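PDB 5JM8: aerobactin synthase IucA from Klebsiella pneumoniae subsp. pneumoniae, which probably catalyses an ATP-dependent ligation in the assembly of the siderophore aerobactin, as a member of the NIS synthetase family. Local coordinates for residues 471-474 with 475-479; 522-525 with 526-529; 305-309 with 310-314. All blocks are in the same frame, centred on the assembly; numbering follows the deposited sequence.

In the fold
All three contacts are local, each made where a loop turns into a helix. Interactions 1 and 3 start helices 475-500 and 310-318 with a threonine at the N-cap, but interaction 1, at the surface, rests on polar bonds between Thr474 and Gln477, while interaction 3 adds an alanine laid over a tryptophan and is partly buried. Interaction 2, a surface turn into helix 528-535, has no clear hydrogen bond between its segments and depends on packing and on partners in neighbouring helices. Interactions 1 and 2 meet directly, Thr528 packing on Arg475 and Leu479; interaction 3 stays apart, about 8 Å from interaction 1 and 11 Å from interaction 2 between nearest atoms.

Interaction 1: 471-474 with 475-479; sequences NVFT and REQLL
Thr474 and Gln477 hold each other in a capping box at the start of helix 475-500. The side-chain oxygen OE1 of Gln477 accepts from Thr474 N at 2.9 Å, in the carbonyl plane and on a lone pair, with a nearly straight N-H...O angle of 171°. In return Thr474 OG1 takes the N-H of Gln477 at 3.2 Å, giving a partner to one of the first-turn amides that have no carbonyl a turn earlier to bind. The threonine can do this because OG1 stands between its own backbone N and carbonyl carbon (chi1 65°), facing the helix end. A weak bond from Thr474 OG1 to Gln477 OE1 adds a third link. The helix proper then takes over, Leu478 N donating to Thr474 O.

Beyond CG the glutamine chain is extended, and it crosses the Phe473 side chain at about a right angle. Gln477 CB sits over one face of the Phe473 ring, 4.0 Å above the plane and displaced toward the rim, while the amide and ring planes differ by 36°. The aromatic side chain thus flanks the glutamine whose amide closes the box.

Further out, Phe473 packs on Ala452 and Met454, and its backbone bonds to Phe453, so the approach to the cap is tied to strand 451-453. Asn471 gives a second tie, its ND2 bonding to Ser451 O. Next to the cap, Arg475 runs out extended and forms a salt bridge with Glu476, the weak bond from Arg475 NH1 to Glu476 OE2 measuring 3.3 Å and lying at the guanidinium edge.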
ATOM      1  N   ASN A 471      17.605  29.718 -27.863  1.00 28.33           N
ATOM      2  CA  ASN A 471      16.150  29.603 -27.817  1.00 28.32           C
ATOM      3  C   ASN A 471      15.512  30.917 -27.370  1.00 30.19           C
ATOM      4  O   ASN A 471      14.769  30.966 -26.390  1.00 29.95           O
ATOM      5  CB  ASN A 471      15.719  28.449 -26.900  1.00 26.10           C
ATOM      6  CG  ASN A 471      16.424  28.464 -25.559  1.00 26.08           C
ATOM      7  OD1 ASN A 471      17.502  29.038 -25.419  1.00 27.04           O
ATOM      8  ND2 ASN A 471      15.822  27.818 -24.566  1.00 25.05           N
ATOM      9  N   VAL A 472      15.828  31.984 -28.100  1.00 34.38           N
ATOM     10  CA  VAL A 472      15.150  33.266 -27.945  1.00 33.46           C
ATOM     11  C   VAL A 472      14.139  33.427 -29.072  1.00 34.92           C
ATOM     12  O   VAL A 472      14.423  33.091 -30.222  1.00 34.51           O
ATOM     13  CB  VAL A 472      16.129  34.463 -27.960  1.00 30.44           C
ATOM     14  CG1 VAL A 472      16.926  34.522 -26.664  1.00 30.53           C
ATOM     15  CG2 VAL A 472      17.063  34.398 -29.169  1.00 31.46           C
ATOM     16  N   PHE A 473      12.959  33.939 -28.734  1.00 34.77           N
ATOM     17  CA  PHE A 473      11.877  34.096 -29.704  1.00 34.10           C
ATOM     18  C   PHE A 473      11.565  35.556 -29.997  1.00 36.37           C
ATOM     19  O   PHE A 473      11.584  36.403 -29.106  1.00 41.90           O
ATOM     20  CB  PHE A 473      10.603  33.406 -29.202  1.00 31.89           C
ATOM     21  CG  PHE A 473      10.466  31.969 -29.635  1.00 34.58           C
ATOM     22  CD1 PHE A 473      11.546  31.262 -30.146  1.00 38.41           C
ATOM     23  CD2 PHE A 473       9.246  31.326 -29.531  1.00 35.31           C
ATOM     24  CE1 PHE A 473      11.408  29.941 -30.540  1.00 40.04           C
ATOM     25  CE2 PHE A 473       9.103  30.007 -29.922  1.00 37.11           C
ATOM     26  CZ  PHE A 473      10.184  29.315 -30.430  1.00 39.27           C
ATOM     27  N   THR A 474      11.277  35.838 -31.262  1.00 34.53           N
ATOM     28  CA  THR A 474      10.753  37.135 -31.648  1.00 30.73           C
ATOM     29  C   THR A 474       9.271  37.180 -31.313  1.00 33.72           C
ATOM     30  O   THR A 474       8.672  36.167 -30.948  1.00 29.20           O
ATOM     31  CB  THR A 474      10.942  37.413 -33.146  1.00 34.25           C
ATOM     32  OG1 THR A 474      10.166  36.482 -33.910  1.00 34.34           O
ATOM     33  CG2 THR A 474      12.409  37.299 -33.537  1.00 38.13           C
ATOM     34  N   ARG A 475       8.687  38.364 -31.439  1.00 34.89           N
ATOM     35  CA  ARG A 475       7.260  38.544 -31.233  1.00 33.16           C
ATOM     36  C   ARG A 475       6.463  37.675 -32.200  1.00 33.44           C
ATOM     37  O   ARG A 475       5.571  36.938 -31.790  1.00 35.39           O
ATOM     38  CB  ARG A 475       6.894  40.016 -31.406  1.00 34.19           C
ATOM     39  CG  ARG A 475       5.454  40.350 -31.087  1.00 34.84           C
ATOM     40  CD  ARG A 475       5.224  41.852 -31.167  1.00 38.49           C
ATOM     41  NE  ARG A 475       3.825  42.219 -30.963  1.00 40.02           N
ATOM     42  CZ  ARG A 475       2.909  42.261 -31.925  1.00 39.63           C
ATOM     43  NH1 ARG A 475       3.230  41.952 -33.175  1.00 36.56           N
ATOM     44  NH2 ARG A 475       1.663  42.610 -31.636  1.00 41.93           N
ATOM     45  N   GLU A 476       6.803  37.749 -33.482  1.00 33.16           N
ATOM     46  CA  GLU A 476       6.071  37.019 -34.512  1.00 35.31           C
ATOM     47  C   GLU A 476       6.140  35.503 -34.310  1.00 37.90           C
ATOM     48  O   GLU A 476       5.168  34.792 -34.570  1.00 39.70           O
ATOM     49  CB  GLU A 476       6.609  37.383 -35.897  1.00 37.25           C
ATOM     50  CG  GLU A 476       6.589  38.877 -36.206  1.00 41.69           C
ATOM     51  CD  GLU A 476       5.249  39.534 -35.907  1.00 45.80           C
ATOM     52  OE1 GLU A 476       4.198  38.885 -36.103  1.00 49.62           O
ATOM     53  OE2 GLU A 476       5.247  40.707 -35.471  1.00 45.05           O
ATOM     54  N   GLN A 477       7.289  35.014 -33.849  1.00 38.36           N
ATOM     55  CA  GLN A 477       7.455  33.595 -33.545  1.00 34.34           C
ATOM     56  C   GLN A 477       6.496  33.165 -32.445  1.00 32.36           C
ATOM     57  O   GLN A 477       5.874  32.106 -32.529  1.00 35.47           O
ATOM     58  CB  GLN A 477       8.894  33.291 -33.123  1.00 32.13           C
ATOM     59  CG  GLN A 477       9.856  33.081 -34.280  1.00 33.60           C
ATOM     60  CD  GLN A 477      11.284  32.865 -33.821  1.00 37.06           C
ATOM     61  OE1 GLN A 477      11.834  33.670 -33.068  1.00 44.10           O
ATOM     62  NE2 GLN A 477      11.897  31.777 -34.279  1.00 32.73           N
ATOM     63  N   LEU A 478       6.384  33.997 -31.416  1.00 28.98           N
ATOM     64  CA  LEU A 478       5.515  33.710 -30.285  1.00 29.09           C
ATOM     65  C   LEU A 478       4.059  33.605 -30.723  1.00 30.84           C
ATOM     66  O   LEU A 478       3.355  32.668 -30.349  1.00 30.93           O
ATOM     67  CB  LEU A 478       5.662  34.790 -29.213  1.00 26.34           C
ATOM     68  CG  LEU A 478       4.698  34.678 -28.031  1.00 26.42           C
ATOM     69  CD1 LEU A 478       5.035  33.457 -27.190  1.00 26.16           C
ATOM     70  CD2 LEU A 478       4.731  35.939 -27.192  1.00 25.93           C
ATOM     71  N   LEU A 479       3.615  34.576 -31.513  1.00 25.86           N
ATOM     72  CA  LEU A 479       2.218  34.646 -31.931  1.00 35.98           C
ATOM     73  C   LEU A 479       1.848  33.516 -32.886  1.00 36.59           C
ATOM     74  O   LEU A 479       0.673  33.184 -33.037  1.00 41.21           O
ATOM     75  CB  LEU A 479       1.927  35.997 -32.590  1.00 33.34           C
ATOM     76  CG  LEU A 479       1.592  37.155 -31.644  1.00 31.83           C
ATOM     77  CD1 LEU A 479       2.746  37.479 -30.713  1.00 32.06           C
ATOM     78  CD2 LEU A 479       1.191  38.384 -32.444  1.00 31.51           C
TER

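Interaction 2: 522-525 with 526-529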
ATOM      1  N   ASP A 522      -6.161  41.407 -18.295  1.00 32.44           N
ATOM      2  CA  ASP A 522      -6.190  42.640 -17.514  1.00 34.84           C
ATOM      3  C   ASP A 522      -5.141  42.649 -16.396  1.00 33.35           C
ATOM      4  O   ASP A 522      -4.800  43.709 -15.869  1.00 35.20           O
ATOM      5  CB  ASP A 522      -7.583  42.852 -16.913  1.00 35.25           C
ATOM      6  CG  ASP A 522      -8.653  43.100 -17.969  1.00 35.73           C
ATOM      7  OD1 ASP A 522      -8.298  43.410 -19.129  1.00 37.91           O
ATOM      8  OD2 ASP A 522      -9.853  42.996 -17.636  1.00 33.16           O
ATOM      9  N   GLN A 523      -4.667  41.466 -16.013  1.00 31.75           N
ATOM     10  CA  GLN A 523      -3.709  41.333 -14.914  1.00 31.77           C
ATOM     11  C   GLN A 523      -2.248  41.131 -15.300  1.00 35.20           C
ATOM     12  O   GLN A 523      -1.379  41.097 -14.433  1.00 41.69           O
ATOM     13  CB  GLN A 523      -4.139  40.189 -13.992  1.00 29.05           C
ATOM     14  CG  GLN A 523      -5.398  40.471 -13.192  1.00 33.05           C
ATOM     15  CD  GLN A 523      -5.189  41.546 -12.146  1.00 38.06           C
ATOM     16  OE1 GLN A 523      -4.600  41.297 -11.095  1.00 41.68           O
ATOM     17  NE2 GLN A 523      -5.672  42.750 -12.430  1.00 39.30           N
ATOM     18  N   VAL A 524      -1.975  40.989 -16.588  1.00 30.81           N
ATOM     19  CA  VAL A 524      -0.601  40.778 -17.045  1.00 29.39           C
ATOM     20  C   VAL A 524       0.038  42.070 -17.549  1.00 30.54           C
ATOM     21  O   VAL A 524      -0.652  43.046 -17.848  1.00 30.82           O
ATOM     22  CB  VAL A 524      -0.530  39.719 -18.166  1.00 28.63           C
ATOM     23  CG1 VAL A 524      -1.009  38.374 -17.649  1.00 23.88           C
ATOM     24  CG2 VAL A 524      -1.340  40.149 -19.381  1.00 32.19           C
ATOM     25  N   THR A 525       1.364  42.057 -17.643  1.00 29.63           N
ATOM     26  CA  THR A 525       2.124  43.224 -18.073  1.00 30.88           C
ATOM     27  C   THR A 525       2.084  43.365 -19.593  1.00 33.20           C
ATOM     28  O   THR A 525       1.580  44.358 -20.121  1.00 28.00           O
ATOM     29  CB  THR A 525       3.589  43.136 -17.609  1.00 29.85           C
ATOM     30  OG1 THR A 525       3.632  42.779 -16.222  1.00 28.21           O
ATOM     31  CG2 THR A 525       4.296  44.467 -17.814  1.00 32.81           C
ATOM     32  N   HIS A 526       2.621  42.365 -20.288  1.00 31.68           N
ATOM     33  CA  HIS A 526       2.607  42.343 -21.745  1.00 27.27           C
ATOM     34  C   HIS A 526       1.364  41.630 -22.258  1.00 26.45           C
ATOM     35  O   HIS A 526       1.293  40.401 -22.249  1.00 26.53           O
ATOM     36  CB  HIS A 526       3.863  41.663 -22.286  1.00 28.84           C
ATOM     37  CG  HIS A 526       5.129  42.400 -21.979  1.00 29.70           C
ATOM     38  ND1 HIS A 526       5.693  42.423 -20.722  1.00 30.12           N
ATOM     39  CD2 HIS A 526       5.941  43.144 -22.768  1.00 31.40           C
ATOM     40  CE1 HIS A 526       6.798  43.146 -20.749  1.00 31.61           C
ATOM     41  NE2 HIS A 526       6.970  43.596 -21.980  1.00 32.32           N
ATOM     42  N   LYS A 527       0.395  42.411 -22.724  1.00 28.17           N
ATOM     43  CA  LYS A 527      -0.880  41.868 -23.179  1.00 30.23           C
ATOM     44  C   LYS A 527      -0.801  41.337 -24.609  1.00 27.33           C
ATOM     45  O   LYS A 527      -1.799  40.863 -25.154  1.00 25.92           O
ATOM     46  CB  LYS A 527      -1.967  42.941 -23.078  1.00 26.70           C
ATOM     47  CG  LYS A 527      -2.167  43.466 -21.667  1.00 26.92           C
ATOM     48  CD  LYS A 527      -3.146  44.627 -21.622  1.00 29.55           C
ATOM     49  CE  LYS A 527      -3.267  45.189 -20.213  1.00 33.32           C
ATOM     50  NZ  LYS A 527      -3.731  44.171 -19.229  1.00 33.92           N
ATOM     51  N   THR A 528       0.393  41.409 -25.195  1.00 28.69           N
ATOM     52  CA  THR A 528       0.617  41.070 -26.598  1.00 29.83           C
ATOM     53  C   THR A 528      -0.032  39.757 -27.027  1.00 28.36           C
ATOM     54  O   THR A 528      -0.694  39.691 -28.064  1.00 29.88           O
ATOM     55  CB  THR A 528       2.128  40.974 -26.898  1.00 30.67           C
ATOM     56  OG1 THR A 528       2.766  42.211 -26.554  1.00 35.19           O
ATOM     57  CG2 THR A 528       2.372  40.663 -28.371  1.00 28.29           C
ATOM     58  N   CYS A 529       0.162  38.721 -26.220  1.00 26.71           N
ATOM     59  CA  CYS A 529      -0.263  37.371 -26.574  1.00 31.08           C
ATOM     60  C   CYS A 529      -1.763  37.140 -26.413  1.00 27.73           C
ATOM     61  O   CYS A 529      -2.390  36.507 -27.259  1.00 26.92           O
ATOM     62  CB  CYS A 529       0.497  36.356 -25.726  1.00 40.07           C
ATOM     63  SG  CYS A 529       0.157  34.644 -26.155  1.00 45.50           S
TER
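Lys527 reaches back from just before helix 528-535 across the turn to Val524 and Asp522. From CB the chain sets off with CG anti to its own carbonyl carbon (chi1 -60°), and CG comes to rest 4.1 Å from Val524 CG2. The aliphatic part runs on extended, bringing CE past Val524 O at 4.1 Å, before a bend at chi4 (-59°) turns the ammonium toward the backbone. There NZ lies 3.4 Å from Asp522 CA and donates a hydrogen bond to Arg521 O, in the closing part of helix 506-521. The Asp522 carboxylate is near rather than bonded: OD1 stands 4.6 Å from Lys527 NZ, opposite charges too far apart for a salt bridge, though the carboxylate probably helps to stabilise the ammonium.

Between Val524 and Lys527 in sequence, Thr525 and His526 lie side by side, with Thr525 CG2 3.8 Å from His526 ND1. The imidazole stacks with His456, and its ND1 makes a weak hydrogen bond to Ala418 O. Thr525 N bonds to Asp419 OD1, and Val524 packs on the same helix, 394-420. This is a helix-to-helix connection, with a lysine folded back onto a backbone carbonyl of the preceding helix.

Interaction 3: 305-309 with 310-314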
ATOM      1  N   ARG A 305      19.168  26.035 -14.624  1.00 24.05           N
ATOM      2  CA  ARG A 305      20.005  27.030 -13.959  1.00 26.27           C
ATOM      3  C   ARG A 305      19.216  28.306 -13.704  1.00 28.15           C
ATOM      4  O   ARG A 305      19.417  28.988 -12.699  1.00 32.45           O
ATOM      5  CB  ARG A 305      21.241  27.348 -14.800  1.00 26.22           C
ATOM      6  CG  ARG A 305      22.224  26.206 -14.914  1.00 26.37           C
ATOM      7  CD  ARG A 305      23.452  26.618 -15.697  1.00 27.64           C
ATOM      8  NE  ARG A 305      24.386  25.510 -15.853  1.00 27.83           N
ATOM      9  CZ  ARG A 305      25.253  25.127 -14.923  1.00 28.19           C
ATOM     10  NH1 ARG A 305      25.307  25.760 -13.755  1.00 28.41           N
ATOM     11  NH2 ARG A 305      26.065  24.106 -15.158  1.00 28.39           N
ATOM     12  N   LEU A 306      18.316  28.622 -14.628  1.00 29.81           N
ATOM     13  CA  LEU A 306      17.456  29.787 -14.495  1.00 25.22           C
ATOM     14  C   LEU A 306      16.440  29.580 -13.376  1.00 27.65           C
ATOM     15  O   LEU A 306      15.945  30.544 -12.791  1.00 27.32           O
ATOM     16  CB  LEU A 306      16.744  30.069 -15.819  1.00 25.13           C
ATOM     17  CG  LEU A 306      15.993  31.396 -15.952  1.00 28.25           C
ATOM     18  CD1 LEU A 306      16.921  32.585 -15.738  1.00 28.15           C
ATOM     19  CD2 LEU A 306      15.325  31.480 -17.317  1.00 26.39           C
ATOM     20  N   ALA A 307      16.137  28.321 -13.075  1.00 25.65           N
ATOM     21  CA  ALA A 307      15.147  27.999 -12.053  1.00 26.06           C
ATOM     22  C   ALA A 307      15.696  28.188 -10.642  1.00 30.87           C
ATOM     23  O   ALA A 307      14.962  28.047  -9.661  1.00 33.00           O
ATOM     24  CB  ALA A 307      14.647  26.577 -12.233  1.00 23.92           C
ATOM     25  N   GLN A 308      16.983  28.510 -10.544  1.00 30.96           N
ATOM     26  CA  GLN A 308      17.619  28.784  -9.258  1.00 30.97           C
ATOM     27  C   GLN A 308      17.633  30.279  -8.944  1.00 33.12           C
ATOM     28  O   GLN A 308      18.032  30.688  -7.852  1.00 34.84           O
ATOM     29  CB  GLN A 308      19.049  28.241  -9.245  1.00 30.36           C
ATOM     30  CG  GLN A 308      19.134  26.727  -9.263  1.00 31.44           C
ATOM     31  CD  GLN A 308      18.509  26.095  -8.033  1.00 36.19           C
ATOM     32  OE1 GLN A 308      17.410  25.542  -8.093  1.00 38.42           O
ATOM     33  NE2 GLN A 308      19.209  26.175  -6.907  1.00 38.80           N
ATOM     34  N   THR A 309      17.194  31.089  -9.903  1.00 32.68           N
ATOM     35  CA  THR A 309      17.178  32.535  -9.729  1.00 30.33           C
ATOM     36  C   THR A 309      15.987  32.968  -8.887  1.00 28.61           C
ATOM     37  O   THR A 309      15.024  32.218  -8.721  1.00 27.34           O
ATOM     38  CB  THR A 309      17.131  33.269 -11.078  1.00 28.66           C
ATOM     39  OG1 THR A 309      15.904  32.966 -11.754  1.00 26.55           O
ATOM     40  CG2 THR A 309      18.307  32.862 -11.948  1.00 28.79           C
ATOM     41  N   ASP A 310      16.059  34.185  -8.362  1.00 26.51           N
ATOM     42  CA  ASP A 310      15.037  34.687  -7.456  1.00 25.67           C
ATOM     43  C   ASP A 310      13.731  35.011  -8.183  1.00 24.98           C
ATOM     44  O   ASP A 310      12.653  34.908  -7.599  1.00 24.27           O
ATOM     45  CB  ASP A 310      15.546  35.928  -6.720  1.00 30.57           C
ATOM     46  CG  ASP A 310      16.743  35.634  -5.837  1.00 36.98           C
ATOM     47  OD1 ASP A 310      16.836  34.504  -5.314  1.00 42.07           O
ATOM     48  OD2 ASP A 310      17.590  36.534  -5.662  1.00 36.27           O
ATOM     49  N   ASP A 311      13.822  35.412  -9.447  1.00 25.64           N
ATOM     50  CA  ASP A 311      12.624  35.736 -10.222  1.00 28.71           C
ATOM     51  C   ASP A 311      11.817  34.480 -10.551  1.00 29.41           C
ATOM     52  O   ASP A 311      10.586  34.517 -10.569  1.00 28.14           O
ATOM     53  CB  ASP A 311      12.990  36.474 -11.511  1.00 30.89           C
ATOM     54  CG  ASP A 311      13.339  37.931 -11.275  1.00 36.46           C
ATOM     55  OD1 ASP A 311      13.126  38.428 -10.149  1.00 40.15           O
ATOM     56  OD2 ASP A 311      13.812  38.584 -12.227  1.00 37.64           O
ATOM     57  N   TRP A 312      12.506  33.376 -10.823  1.00 29.10           N
ATOM     58  CA  TRP A 312      11.835  32.086 -10.940  1.00 27.02           C
ATOM     59  C   TRP A 312      11.162  31.762  -9.621  1.00 26.35           C
ATOM     60  O   TRP A 312      10.008  31.341  -9.574  1.00 27.21           O
ATOM     61  CB  TRP A 312      12.815  30.971 -11.299  1.00 26.68           C
ATOM     62  CG  TRP A 312      12.147  29.634 -11.384  1.00 28.77           C
ATOM     63  CD1 TRP A 312      11.799  28.821 -10.344  1.00 32.46           C
ATOM     64  CD2 TRP A 312      11.744  28.956 -12.577  1.00 27.52           C
ATOM     65  NE1 TRP A 312      11.201  27.679 -10.817  1.00 31.55           N
ATOM     66  CE2 TRP A 312      11.156  27.736 -12.184  1.00 29.25           C
ATOM     67  CE3 TRP A 312      11.821  29.259 -13.940  1.00 27.43           C
ATOM     68  CZ2 TRP A 312      10.651  26.822 -13.104  1.00 29.58           C
ATOM     69  CZ3 TRP A 312      11.320  28.351 -14.852  1.00 29.27           C
ATOM     70  CH2 TRP A 312      10.741  27.146 -14.430  1.00 29.68           C
ATOM     71  N   GLN A 313      11.928  31.951  -8.553  1.00 24.79           N
ATOM     72  CA  GLN A 313      11.452  31.770  -7.192  1.00 22.08           C
ATOM     73  C   GLN A 313      10.182  32.581  -6.957  1.00 21.52           C
ATOM     74  O   GLN A 313       9.237  32.114  -6.318  1.00 23.37           O
ATOM     75  CB  GLN A 313      12.545  32.190  -6.208  1.00 23.47           C
ATOM     76  CG  GLN A 313      12.598  31.370  -4.947  1.00 22.87           C
ATOM     77  CD  GLN A 313      13.671  31.846  -3.987  1.00 22.90           C
ATOM     78  OE1 GLN A 313      14.197  32.951  -4.122  1.00 23.86           O
ATOM     79  NE2 GLN A 313      13.994  31.015  -3.004  1.00 22.64           N
ATOM     80  N   THR A 314      10.172  33.800  -7.488  1.00 22.17           N
ATOM     81  CA  THR A 314       9.022  34.686  -7.386  1.00 22.12           C
ATOM     82  C   THR A 314       7.853  34.122  -8.180  1.00 25.71           C
ATOM     83  O   THR A 314       6.709  34.135  -7.721  1.00 20.71           O
ATOM     84  CB  THR A 314       9.356  36.100  -7.904  1.00 26.22           C
ATOM     85  OG1 THR A 314      10.468  36.633  -7.175  1.00 24.10           O
ATOM     86  CG2 THR A 314       8.162  37.035  -7.752  1.00 27.59           C
TER
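Two first torsions set Trp312 over Ala307 and Thr309 against Leu306. Trp312 has CG anti to its backbone N (chi1 178°), which swings the indole back over Ala307, and Thr309 holds OG1 between its backbone N and carbonyl carbon (chi1 64°), turned to Leu306 O.

Ala307 lies over one face of the indole. Its CA stands 3.6 Å from the centroid of the five-membered ring of Trp312 and 19° off the normal, a CH-pi contact over the face. CB rests over the middle of the whole ring system, 3.7 Å from Trp312 CE2, so both carbons of the small residue press on one surface. The backbone joins in: Ala307 O approaches Trp312 CD1 to 3.3 Å, and Leu306 O lies 3.5 Å from Trp312 CB. Gln326 touches both Ala307 and Trp312, and Trp460 packs on Trp312 as well.

Leu306 O is gripped twice. Thr309 OG1 donates to it at 2.6 Å, in the carbonyl plane, and Thr309 N donates as well at 3.2 Å, closing the type I turn from Leu306 to Thr309. The same hydroxyl also bonds to Trp460 NE1, tying the turn to helix 458-462. Past the turn Thr309 O receives Gln313 N at 3.1 Å, a helical bond. One residue later Asp310 O accepts from both N and OG1 of Thr314, which come from opposite faces of its plane.

Gln313 and Thr314 pack on Gln396 of the second subunit, placing this connection beside the subunit interface. The whole is a short connection between helices 294-306 and 310-318, made by a type I turn whose last residue, Thr309, takes the N-cap position of the next helix, with the indole folded over the turn.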